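PDB 4HKT: inositol 2-dehydrogenase from Sinorhizobium meliloti, which oxidises myo-inositol to 2-keto-myo-inositol (scyllo-inosose) with NAD(+) as hydride acceptor, the first step of myo-inositol breakdown. Local coordinates for residues G166-D171 with A206-S211. Numbering follows the deposited sequence.
Sequences GGIFRD and AGDYDS. With EDO (1,2-ethanediol), chain Y; EDO (1,2-ethanediol), chain X.
Asp208 meets the first turn of helix 168-184 at Gly167 and Ile168, just past the Schellman motif in which Gly207 ends helix 201-205. A 1,2-ethanediol, probably from the crystallisation liquor, sits beside the two segments, its O2 hydrogen-bonded to Ala206 O and its C1 near Gly167 N. Asp208 swings its carboxylate anti to the backbone N (chi1 -158°), across the start of the helix. There OD1 receives the Ile168 N-H at 2.8 Å through its syn lone pair, with an N-H...O angle of 152°. A second, weak bond comes from Tyr209 N to Asp208 OD1 (2.9 Å), so the same oxygen also takes the amide of the following residue. The acid thus takes up an amide of the first helical turn, where the helix dipole would probably stabilise its charge. Gly167, the N-cap, brings its CA to 3.2 Å from Asp208 OD1. An alanine in place of Asp208 would probably leave the Ile168 amide without its acceptor and the loop less firmly tied to the helix start. Tyr209 presents its carbonyl O to Ile168 CB at 3.5 Å and its CB to the CG2 branch. The other branch, extended with CG1 anti to the backbone N (chi1 -173°), carries Ile168 CD1 to 3.8 Å from Asp210 C. Asp210 and Ser211 form a classic beta bulge opposite Ala196 as strand 211-218 begins. Within the C-terminal domain, the contact thus joins the start of helix 168-184 to the loop that leads from helix 201-205 into strand 211-218, an inner strand of the mixed sheet: Ile168 also packs on Val212, and Tyr209 on Val322 of helix 305-324.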
loop_
_atom_site.group_PDB
_atom_site.type_symbol
_atom_site.label_atom_id
_atom_site.label_comp_id
_atom_site.label_asym_id
_atom_site.label_seq_id
_atom_site.Cartn_x
_atom_site.Cartn_y
_atom_site.Cartn_z
ATOM N N GLY B 166 -11.403 -5.737 35.917
ATOM C CA GLY B 166 -10.804 -7.042 35.942
ATOM C C GLY B 166 -9.400 -7.171 35.337
ATOM O O GLY B 166 -8.864 -8.294 35.242
ATOM N N GLY B 167 -8.839 -6.053 34.893
ATOM C CA GLY B 167 -7.483 -5.998 34.378
ATOM C C GLY B 167 -7.438 -6.185 32.882
ATOM O O GLY B 167 -8.445 -6.547 32.255
ATOM N N ILE B 168 -6.274 -5.867 32.309
ATOM C CA ILE B 168 -6.153 -5.723 30.873
ATOM C C ILE B 168 -6.572 -6.997 30.126
ATOM O O ILE B 168 -7.220 -6.920 29.059
ATOM C CB ILE B 168 -4.723 -5.292 30.472
ATOM C CG1 ILE B 168 -4.647 -4.986 28.986
ATOM C CG2 ILE B 168 -3.702 -6.397 30.789
ATOM C CD1 ILE B 168 -3.375 -4.266 28.624
ATOM N N PHE B 169 -6.291 -8.166 30.695
ATOM C CA PHE B 169 -6.632 -9.422 29.990
ATOM C C PHE B 169 -8.127 -9.623 29.903
ATOM O O PHE B 169 -8.638 -10.033 28.870
ATOM C CB PHE B 169 -5.974 -10.602 30.659
ATOM C CG PHE B 169 -4.461 -10.603 30.524
ATOM C CD1 PHE B 169 -3.869 -10.697 29.265
ATOM C CD2 PHE B 169 -3.644 -10.538 31.642
ATOM C CE1 PHE B 169 -2.497 -10.720 29.128
ATOM C CE2 PHE B 169 -2.263 -10.547 31.511
ATOM C CZ PHE B 169 -1.686 -10.646 30.247
ATOM N N ARG B 170 -8.827 -9.316 30.997
ATOM C CA ARG B 170 -10.286 -9.430 31.044
ATOM C C ARG B 170 -10.995 -8.303 30.313
ATOM O O ARG B 170 -12.088 -8.497 29.797
ATOM C CB ARG B 170 -10.775 -9.551 32.489
ATOM C CG ARG B 170 -10.163 -10.737 33.211
ATOM C CD ARG B 170 -10.868 -11.072 34.525
ATOM N NE ARG B 170 -10.245 -12.185 35.252
ATOM C CZ ARG B 170 -9.232 -12.090 36.101
ATOM N NH1 ARG B 170 -8.676 -10.922 36.356
ATOM N NH2 ARG B 170 -8.759 -13.199 36.700
ATOM N N ASP B 171 -10.370 -7.136 30.247
ATOM C CA ASP B 171 -11.039 -5.942 29.739
ATOM C C ASP B 171 -10.732 -5.657 28.282
ATOM O O ASP B 171 -11.628 -5.200 27.547
ATOM C CB ASP B 171 -10.709 -4.703 30.562
ATOM C CG ASP B 171 -11.437 -3.451 30.057
ATOM O OD1 ASP B 171 -12.660 -3.395 30.245
ATOM O OD2 ASP B 171 -10.805 -2.528 29.487
ATOM N N ALA B 206 -2.413 0.708 40.344
ATOM C CA ALA B 206 -3.775 0.170 40.457
ATOM C C ALA B 206 -3.837 -1.370 40.378
ATOM O O ALA B 206 -4.901 -1.944 40.456
ATOM C CB ALA B 206 -4.675 0.785 39.383
ATOM N N GLY B 207 -2.706 -2.037 40.213
ATOM C CA GLY B 207 -2.722 -3.502 40.117
ATOM C C GLY B 207 -2.927 -4.085 38.714
ATOM O O GLY B 207 -3.234 -5.275 38.586
ATOM N N ASP B 208 -2.696 -3.284 37.672
ATOM C CA ASP B 208 -2.952 -3.709 36.304
ATOM C C ASP B 208 -1.646 -3.596 35.484
ATOM O O ASP B 208 -0.647 -3.115 35.960
ATOM C CB ASP B 208 -4.072 -2.871 35.677
ATOM C CG ASP B 208 -4.757 -3.556 34.510
ATOM O OD1 ASP B 208 -4.515 -4.787 34.246
ATOM O OD2 ASP B 208 -5.556 -2.852 33.833
ATOM N N TYR B 209 -1.701 -4.064 34.244
ATOM C CA TYR B 209 -0.625 -3.974 33.331
ATOM C C TYR B 209 -1.156 -3.199 32.155
ATOM O O TYR B 209 -2.382 -3.180 31.913
ATOM C CB TYR B 209 -0.203 -5.400 32.887
ATOM C CG TYR B 209 0.396 -6.286 33.975
ATOM C CD1 TYR B 209 1.705 -6.095 34.413
ATOM C CD2 TYR B 209 -0.331 -7.352 34.519
ATOM C CE1 TYR B 209 2.270 -6.898 35.400
ATOM C CE2 TYR B 209 0.229 -8.167 35.497
ATOM C CZ TYR B 209 1.525 -7.930 35.930
ATOM O OH TYR B 209 2.067 -8.773 36.877
ATOM N N ASP B 210 -0.252 -2.657 31.343
ATOM C CA ASP B 210 -0.659 -1.903 30.151
ATOM C C ASP B 210 -0.098 -2.365 28.810
ATOM O O ASP B 210 -0.473 -1.823 27.762
ATOM C CB ASP B 210 -0.397 -0.405 30.359
ATOM C CG ASP B 210 1.090 -0.072 30.494
ATOM O OD1 ASP B 210 1.960 -0.720 29.817
ATOM O OD2 ASP B 210 1.386 0.870 31.295
ATOM N N SER B 211 0.788 -3.354 28.835
ATOM C CA SER B 211 1.466 -3.868 27.658
ATOM C C SER B 211 1.658 -5.379 27.850
ATOM O O SER B 211 2.338 -5.817 28.799
ATOM C CB SER B 211 2.833 -3.210 27.510
ATOM O OG SER B 211 2.710 -1.797 27.462
HETATM C C1 EDO Y . -7.300 -4.715 37.513
HETATM O O1 EDO Y . -7.736 -5.953 38.090
HETATM C C2 EDO Y . -7.353 -3.657 38.593
HETATM O O2 EDO Y . -6.425 -3.972 39.628
HETATM C C1 EDO X . -11.298 -0.636 26.875
HETATM O O1 EDO X . -11.798 -0.666 28.212
HETATM C C2 EDO X . -11.018 -2.040 26.326
HETATM O O2 EDO X . -10.058 -1.951 25.271
#